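Local coordinates for DUF2235 domain-containing protein (Pseudomonas aeruginosa, PDB 4O5P) that acts as a type VI secretion phospholipase effector, Tle1, probably hydrolysing the membrane phospholipids of rival cells through an alpha/beta-hydrolase domain, at residues 349-354 with 363-368; 328-333 with 369-374; 484-489 with 636-641. All coordinates share one frame; numbering follows the deposited sequence.

Interaction 1 of 3, residues 349-354 with 363-368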
# COMPACT_ATOMS: atom_id res chain seq x y z
N ILE A 349 -7.99 8.74 -5.21
CA ILE A 349 -8.15 8.57 -6.65
C ILE A 349 -8.77 9.81 -7.28
O ILE A 349 -9.13 9.80 -8.46
CB ILE A 349 -9.03 7.37 -6.99
CG1 ILE A 349 -10.40 7.49 -6.31
CG2 ILE A 349 -8.34 6.06 -6.61
CD1 ILE A 349 -11.44 6.58 -6.91
N ARG A 350 -8.89 10.88 -6.48
CA ARG A 350 -9.29 12.21 -6.98
C ARG A 350 -8.16 12.84 -7.80
O ARG A 350 -6.97 12.68 -7.49
CB ARG A 350 -9.66 13.16 -5.83
CG ARG A 350 -10.69 14.27 -6.20
CD ARG A 350 -11.08 15.12 -4.99
NE ARG A 350 -10.01 16.04 -4.58
CZ ARG A 350 -9.91 16.55 -3.36
NH1 ARG A 350 -10.79 16.21 -2.44
NH2 ARG A 350 -8.92 17.37 -3.06
N ARG A 351 -8.53 13.57 -8.84
CA ARG A 351 -7.55 14.20 -9.72
C ARG A 351 -8.24 15.23 -10.63
O ARG A 351 -9.46 15.20 -10.82
CB ARG A 351 -6.85 13.14 -10.56
CG ARG A 351 -7.54 12.84 -11.89
CD ARG A 351 -8.86 12.08 -11.76
NE ARG A 351 -9.40 11.79 -13.09
CZ ARG A 351 -10.18 12.63 -13.78
NH1 ARG A 351 -10.51 13.80 -13.25
NH2 ARG A 351 -10.62 12.30 -14.99
N ARG A 352 -7.45 16.12 -11.21
CA ARG A 352 -7.99 17.09 -12.17
C ARG A 352 -8.09 16.49 -13.57
O ARG A 352 -7.25 15.67 -13.96
CB ARG A 352 -7.09 18.33 -12.19
CG ARG A 352 -6.84 18.93 -10.81
CD ARG A 352 -5.99 20.19 -10.90
NE ARG A 352 -6.72 21.22 -11.65
CZ ARG A 352 -6.16 22.26 -12.27
NH1 ARG A 352 -4.83 22.41 -12.27
NH2 ARG A 352 -6.93 23.13 -12.92
N ASP A 353 -9.13 16.86 -14.32
CA ASP A 353 -9.22 16.47 -15.73
C ASP A 353 -7.98 16.92 -16.47
O ASP A 353 -7.32 17.88 -16.06
CB ASP A 353 -10.45 17.08 -16.42
CG ASP A 353 -11.73 16.43 -16.00
OD1 ASP A 353 -11.68 15.34 -15.39
OD2 ASP A 353 -12.81 16.99 -16.29
N MSE A 354 -7.67 16.25 -17.57
CA MSE A 354 -6.41 16.51 -18.25
C MSE A 354 -6.41 15.92 -19.65
O MSE A 354 -5.95 14.81 -19.86
CB MSE A 354 -5.27 15.91 -17.42
CG MSE A 354 -3.90 16.00 -18.03
SE MSE A 354 -2.95 14.39 -17.53
CE MSE A 354 -1.81 15.23 -16.22
N PRO A 363 -11.45 21.63 -11.36
CA PRO A 363 -11.18 21.28 -9.96
C PRO A 363 -10.73 19.83 -9.85
O PRO A 363 -10.86 19.05 -10.80
CB PRO A 363 -12.55 21.44 -9.30
CG PRO A 363 -13.53 21.12 -10.40
CD PRO A 363 -12.90 21.65 -11.67
N SER A 364 -10.19 19.48 -8.69
CA SER A 364 -9.90 18.07 -8.44
C SER A 364 -11.25 17.38 -8.31
O SER A 364 -12.12 17.87 -7.61
CB SER A 364 -9.08 17.91 -7.17
OG SER A 364 -8.65 16.57 -7.01
N CYS A 365 -11.44 16.26 -9.00
CA CYS A 365 -12.69 15.52 -8.95
C CYS A 365 -12.45 14.05 -9.28
O CYS A 365 -11.31 13.60 -9.40
CB CYS A 365 -13.70 16.10 -9.95
SG CYS A 365 -13.13 15.96 -11.69
N TYR A 366 -13.53 13.32 -9.46
CA TYR A 366 -13.44 11.88 -9.67
C TYR A 366 -13.88 11.53 -11.07
O TYR A 366 -14.94 11.97 -11.54
CB TYR A 366 -14.28 11.13 -8.63
CG TYR A 366 -13.79 11.36 -7.22
CD1 TYR A 366 -14.19 12.47 -6.50
CD2 TYR A 366 -12.88 10.48 -6.63
CE1 TYR A 366 -13.73 12.70 -5.21
CE2 TYR A 366 -12.41 10.69 -5.34
CZ TYR A 366 -12.84 11.80 -4.64
OH TYR A 366 -12.36 11.99 -3.36
N ARG A 367 -13.05 10.75 -11.74
CA ARG A 367 -13.36 10.17 -13.04
C ARG A 367 -14.65 9.33 -13.06
O ARG A 367 -14.94 8.63 -12.09
CB ARG A 367 -12.17 9.29 -13.43
CG ARG A 367 -12.21 8.85 -14.84
CD ARG A 367 -12.65 7.41 -14.91
NE ARG A 367 -11.72 6.65 -15.70
CZ ARG A 367 -12.02 5.53 -16.33
NH1 ARG A 367 -13.25 5.03 -16.28
NH2 ARG A 367 -11.08 4.93 -17.03
N LYS A 368 -15.39 9.36 -14.18
CA LYS A 368 -16.62 8.56 -14.31
C LYS A 368 -16.41 7.11 -13.86
O LYS A 368 -15.33 6.56 -14.01
CB LYS A 368 -17.13 8.58 -15.77
CG LYS A 368 -16.16 7.99 -16.80
CD LYS A 368 -16.75 8.02 -18.22
CE LYS A 368 -15.76 7.50 -19.25
NZ LYS A 368 -16.27 7.60 -20.65
O HOH W 1 -11.24 9.24 -10.31
O HOH W 2 -13.11 14.23 -1.99
O HOH W 3 -10.89 18.87 -13.32
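With its CG anti to the backbone N (chi1 -152°), R350 lays its aliphatic stem over one face of the Y366 ring, and a bend at chi3 (73°) then turns the head back to S364. The first half of this is a CH-pi contact, R350 CG standing 3.8 Å from the Y366 ring centroid and displaced toward the rim. The second is a hydrogen bond of 2.8 Å from R350 NE to S364 OG, which lies in the guanidinium plane. The head of R350 continues to a salt bridge with E470, and a water joins its NH1 to Y366 OH. I349 meets the same ring at its edge, CG1 being 3.9 Å from Y366 CD2. On the backbone, R351 and C365 form an antiparallel hydrogen-bonded pair, with R351 N to C365 O at 2.8 Å and C365 N to R351 O at 2.9 Å. This single firm antiparallel bridge ties the end of strand 346-353 to the loop that leads on to strand 370-375 in the catalytic domain. R351, bent at chi2, brings NH1 near C365 SG and grips D353 OD1 with both NH1 (2.9 Å) and NH2 (3.2 Å). R367 N lies over one face of that guanidinium, and the two guanidinium planes stand 70° apart. Acids probably offset the two like charges: D353 and D310 at R351, E311 at R367.

Interaction 2 of 3, residues 328-333 with 369-374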
# COMPACT_ATOMS: atom_id res chain seq x y z
N LEU A 328 -11.00 1.14 -18.44
CA LEU A 328 -11.38 0.86 -17.05
C LEU A 328 -12.87 1.05 -16.85
O LEU A 328 -13.38 2.15 -17.05
CB LEU A 328 -10.61 1.78 -16.08
CG LEU A 328 -11.01 1.75 -14.61
CD1 LEU A 328 -10.68 0.39 -14.03
CD2 LEU A 328 -10.29 2.87 -13.81
N LYS A 329 -13.58 -0.00 -16.46
CA LYS A 329 -15.05 0.06 -16.35
C LYS A 329 -15.57 0.52 -14.98
O LYS A 329 -16.69 1.01 -14.88
CB LYS A 329 -15.66 -1.31 -16.65
CG LYS A 329 -15.23 -1.97 -17.95
CD LYS A 329 -15.48 -1.11 -19.17
CE LYS A 329 -14.86 -1.82 -20.40
NZ LYS A 329 -15.21 -1.20 -21.73
N ARG A 330 -14.76 0.34 -13.94
CA ARG A 330 -15.24 0.53 -12.57
C ARG A 330 -14.08 0.49 -11.57
O ARG A 330 -13.31 -0.47 -11.55
CB ARG A 330 -16.25 -0.57 -12.21
CG ARG A 330 -16.80 -0.50 -10.77
CD ARG A 330 -17.68 0.73 -10.56
NE ARG A 330 -18.33 0.72 -9.25
CZ ARG A 330 -18.86 1.81 -8.69
NH1 ARG A 330 -18.79 2.98 -9.31
NH2 ARG A 330 -19.44 1.72 -7.50
N CYS A 331 -13.98 1.52 -10.74
CA CYS A 331 -13.01 1.52 -9.65
C CYS A 331 -13.65 1.95 -8.33
O CYS A 331 -14.31 2.99 -8.26
CB CYS A 331 -11.82 2.42 -9.96
SG CYS A 331 -10.57 2.49 -8.62
N VAL A 332 -13.46 1.14 -7.30
CA VAL A 332 -13.94 1.46 -5.96
C VAL A 332 -12.75 1.58 -5.01
O VAL A 332 -11.96 0.65 -4.90
CB VAL A 332 -14.87 0.36 -5.43
CG1 VAL A 332 -15.18 0.60 -3.96
CG2 VAL A 332 -16.18 0.27 -6.28
N HIS A 333 -12.61 2.71 -4.32
CA HIS A 333 -11.50 2.91 -3.38
C HIS A 333 -12.03 3.20 -1.98
O HIS A 333 -12.65 4.22 -1.75
CB HIS A 333 -10.65 4.10 -3.82
CG HIS A 333 -9.35 4.24 -3.09
ND1 HIS A 333 -8.68 5.45 -3.00
CD2 HIS A 333 -8.57 3.34 -2.45
CE1 HIS A 333 -7.54 5.27 -2.34
NE2 HIS A 333 -7.45 4.00 -1.99
N TRP A 369 -17.44 6.51 -13.27
CA TRP A 369 -17.40 5.09 -12.91
C TRP A 369 -16.37 4.77 -11.82
O TRP A 369 -16.05 3.59 -11.63
CB TRP A 369 -17.10 4.20 -14.13
CG TRP A 369 -17.90 4.53 -15.36
CD1 TRP A 369 -19.14 5.11 -15.43
CD2 TRP A 369 -17.50 4.29 -16.72
NE1 TRP A 369 -19.53 5.24 -16.74
CE2 TRP A 369 -18.54 4.74 -17.55
CE3 TRP A 369 -16.35 3.75 -17.31
CZ2 TRP A 369 -18.47 4.67 -18.95
CZ3 TRP A 369 -16.29 3.67 -18.69
CH2 TRP A 369 -17.34 4.13 -19.50
N THR A 370 -15.87 5.79 -11.13
CA THR A 370 -14.96 5.56 -10.00
C THR A 370 -15.48 6.25 -8.74
O THR A 370 -15.98 7.38 -8.81
CB THR A 370 -13.52 6.00 -10.32
OG1 THR A 370 -13.44 7.43 -10.42
CG2 THR A 370 -13.06 5.38 -11.64
N VAL A 371 -15.37 5.59 -7.59
CA VAL A 371 -16.00 6.10 -6.36
C VAL A 371 -15.06 5.86 -5.19
O VAL A 371 -14.31 4.89 -5.20
CB VAL A 371 -17.42 5.47 -6.16
CG1 VAL A 371 -17.33 3.95 -6.08
CG2 VAL A 371 -18.13 6.04 -4.95
N GLU A 372 -15.06 6.76 -4.21
CA GLU A 372 -14.14 6.72 -3.07
C GLU A 372 -14.98 6.83 -1.78
O GLU A 372 -15.73 7.79 -1.60
CB GLU A 372 -13.10 7.86 -3.19
CG GLU A 372 -12.02 7.95 -2.09
CD GLU A 372 -10.80 8.74 -2.55
OE1 GLU A 372 -10.80 9.99 -2.51
OE2 GLU A 372 -9.81 8.11 -2.98
N TYR A 373 -14.88 5.82 -0.91
CA TYR A 373 -15.67 5.79 0.32
C TYR A 373 -14.79 5.96 1.55
O TYR A 373 -13.75 5.30 1.67
CB TYR A 373 -16.42 4.47 0.44
CG TYR A 373 -17.61 4.36 -0.48
CD1 TYR A 373 -18.80 5.03 -0.20
CD2 TYR A 373 -17.55 3.56 -1.62
CE1 TYR A 373 -19.91 4.91 -1.05
CE2 TYR A 373 -18.64 3.43 -2.45
CZ TYR A 373 -19.81 4.11 -2.17
OH TYR A 373 -20.88 3.98 -3.02
N ALA A 374 -15.22 6.84 2.46
CA ALA A 374 -14.51 7.05 3.73
C ALA A 374 -14.97 6.00 4.75
O ALA A 374 -16.18 5.82 4.94
CB ALA A 374 -14.78 8.43 4.27
O HOH W 4 -20.94 2.44 -4.87
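L328 and W369 meet where the two segments come together: L328 O lies at the edge of the indole, 3.4 Å from W369 CE3. The carbonyl of K329 then comes up against W369 CB. The side chain of R330 bends at chi2 (67°), which carries the guanidinium across to the next strand, where V371 CG1 sits over one of its faces, 3.4 Å from R330 NH2. The charge of R330 is met by a salt bridge to E413, and N5 also accepts from it. From C331 onward the pairing is parallel, with strand axes 4.8 Å apart and only 12° from alignment. C331 N donates to W369 O, and C331 O accepts from V371 N at 2.9 Å; on the same face C331 CB packs on T370 CG2 at 3.6 Å. V332 points to the other face, alongside V371 and directed the same way, its CG2 3.9 Å from V371 CG1. H333 is held by its backbone between V371 O and Y373 N, while its ring lies beside E372. H333 ND1 donates to the anti lone pair of E372 OE2 over 2.9 Å, with the oxygen tilted 22° from the ring plane. H333 NE2 accepts from the backbone N of T282; E372 OE1 is bonded by S348 and Y366 and OE2 also by I349 N, so both members of this buried pair have further partners. Strand 270-280 flanks 331-336 and strand 7-10 flanks 370-375, all parallel in the main sheet of the alpha/beta-hydrolase domain, with helix 403-416 packed over V332 and Y373.

Interaction 3 of 3, residues 484-489 with 636-641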
# COMPACT_ATOMS: atom_id res chain seq x y z
N ARG A 484 -9.18 9.64 22.38
CA ARG A 484 -7.88 9.54 23.05
C ARG A 484 -7.78 10.44 24.28
O ARG A 484 -7.10 10.09 25.23
CB ARG A 484 -6.71 9.85 22.10
CG ARG A 484 -6.49 8.83 21.01
CD ARG A 484 -5.54 9.38 19.93
NE ARG A 484 -5.51 8.42 18.82
CZ ARG A 484 -5.34 8.77 17.56
NH1 ARG A 484 -5.16 10.04 17.23
NH2 ARG A 484 -5.35 7.83 16.63
N ILE A 485 -8.44 11.61 24.26
CA ILE A 485 -8.35 12.49 25.43
C ILE A 485 -8.83 11.75 26.69
O ILE A 485 -8.28 11.91 27.79
CB ILE A 485 -9.13 13.81 25.23
CG1 ILE A 485 -8.47 14.68 24.16
CG2 ILE A 485 -9.21 14.61 26.54
CD1 ILE A 485 -9.37 15.81 23.67
N ASP A 486 -9.85 10.91 26.53
CA ASP A 486 -10.28 10.09 27.66
C ASP A 486 -9.47 8.82 27.83
O ASP A 486 -8.91 8.60 28.90
CB ASP A 486 -11.78 9.79 27.62
CG ASP A 486 -12.25 9.07 28.86
OD1 ASP A 486 -12.22 7.82 28.87
OD2 ASP A 486 -12.64 9.77 29.83
N ARG A 487 -9.39 7.97 26.80
CA ARG A 487 -8.75 6.67 26.96
C ARG A 487 -7.21 6.69 27.12
O ARG A 487 -6.64 5.77 27.70
CB ARG A 487 -9.13 5.72 25.81
CG ARG A 487 -10.36 4.84 26.07
CD ARG A 487 -11.68 5.62 26.21
NE ARG A 487 -12.80 4.67 26.22
CZ ARG A 487 -13.69 4.55 27.20
NH1 ARG A 487 -13.62 5.34 28.28
NH2 ARG A 487 -14.63 3.63 27.12
N TYR A 488 -6.55 7.71 26.59
CA TYR A 488 -5.09 7.79 26.67
C TYR A 488 -4.68 8.91 27.62
O TYR A 488 -3.86 8.69 28.51
CB TYR A 488 -4.44 8.07 25.31
CG TYR A 488 -4.43 6.92 24.32
CD1 TYR A 488 -5.01 5.69 24.63
CD2 TYR A 488 -3.83 7.08 23.08
CE1 TYR A 488 -5.00 4.65 23.72
CE2 TYR A 488 -3.81 6.06 22.16
CZ TYR A 488 -4.40 4.84 22.49
OH TYR A 488 -4.37 3.81 21.59
N ALA A 489 -5.22 10.11 27.43
CA ALA A 489 -4.81 11.22 28.31
C ALA A 489 -5.36 10.99 29.71
O ALA A 489 -4.78 11.45 30.69
CB ALA A 489 -5.25 12.56 27.77
N GLN A 636 -18.71 16.27 23.81
CA GLN A 636 -19.96 15.69 23.35
C GLN A 636 -19.87 14.17 23.38
O GLN A 636 -20.88 13.48 23.30
CB GLN A 636 -20.31 16.20 21.96
CG GLN A 636 -21.26 17.39 22.03
CD GLN A 636 -20.96 18.45 21.00
OE1 GLN A 636 -20.26 18.20 20.02
NE2 GLN A 636 -21.49 19.66 21.22
N LEU A 637 -18.65 13.67 23.51
CA LEU A 637 -18.40 12.23 23.55
C LEU A 637 -18.61 11.68 24.97
O LEU A 637 -19.24 10.63 25.17
CB LEU A 637 -16.97 11.95 23.08
CG LEU A 637 -16.75 10.62 22.34
CD1 LEU A 637 -17.86 10.38 21.34
CD2 LEU A 637 -15.41 10.60 21.63
N PHE A 638 -18.08 12.40 25.96
CA PHE A 638 -18.10 11.99 27.35
C PHE A 638 -18.77 13.09 28.17
O PHE A 638 -18.58 14.28 27.88
CB PHE A 638 -16.67 11.74 27.88
CG PHE A 638 -15.92 10.67 27.13
CD1 PHE A 638 -15.19 10.98 25.98
CD2 PHE A 638 -15.95 9.35 27.55
CE1 PHE A 638 -14.52 9.99 25.28
CE2 PHE A 638 -15.29 8.36 26.86
CZ PHE A 638 -14.57 8.69 25.72
N SER A 639 -19.56 12.72 29.16
CA SER A 639 -20.17 13.72 30.04
C SER A 639 -19.14 14.12 31.09
O SER A 639 -19.08 15.27 31.51
CB SER A 639 -21.43 13.18 30.71
OG SER A 639 -21.22 11.85 31.17
N ALA A 640 -18.31 13.15 31.47
CA ALA A 640 -17.22 13.37 32.41
C ALA A 640 -16.19 12.27 32.15
O ALA A 640 -16.44 11.39 31.33
CB ALA A 640 -17.74 13.29 33.85
N PRO A 641 -15.02 12.33 32.82
CA PRO A 641 -14.06 11.23 32.73
C PRO A 641 -14.71 9.85 32.89
O PRO A 641 -15.52 9.62 33.79
CB PRO A 641 -13.12 11.52 33.90
CG PRO A 641 -13.06 13.02 33.93
CD PRO A 641 -14.42 13.52 33.47
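D486 packs flat on the F638 ring: carboxylate and ring planes are only 15° apart, and CB sits over the face, 3.7 Å from the ring centroid and offset toward the rim. The CH-pi contact is extended by the carboxylate itself, D486 CG and OD1 each lying 3.7 Å from F638 CE2. D486 gets there because its CG is anti to the backbone N (chi1 -174°), which lays the carboxylate nearly parallel to the ring. Its second oxygen reaches the turn that follows, OD2 coming within 3.5 Å of P641 CA. From the next position on the helix R487 also approaches, its NH1 3.7 Å from F638 CE2, with guanidinium and ring planes 50° apart. No hydrogen bond joins the two segments themselves; packing is supplemented by D642 N, just past P641, donating to D486 OD2.

What fixes the two polar groups lies one step out. R487 NH1 makes a salt bridge of 2.9 Å to D486 OD1, which lies in the guanidinium plane but is met well out of the carboxylate plane. K495 also pairs with OD1, so this buried carboxylate has a partner on each oxygen and would be expected to stay ionised. R487 is steadied in turn by a second acid, D656 on helix 649-657. Y634, one turn back on helix 616-637, meets the F638 ring and also touches D486 and P641.

F638 is the first residue to leave helical geometry after helix 616-637, and beyond it S639 and A640 both face R643 in a classic beta bulge. The contact thus joins the C-terminal end of helix 469-487 to a helix-to-strand transition in the Tle1-like C-terminal domain.

Along the chain, residues 328-333 come first and pair with 369-374 to close the loop of interaction 2. Within that loop lies interaction 1, where 349-354 meets 363-368 across a much shorter excursion. The two touch: E372 OE2 accepts from I349 N, and E372 OE1 lies 2.7 Å from Y366 OH, so the central sheet is tied to strand 346-353 and the loop 363-368. Interaction 3 follows in series and crosses neither. It closes a long loop of 146 residues between 484-489 and 636-641 within the C-terminal domain, its centre about 36 Å from that of interaction 2 and about 39 Å from that of interaction 1.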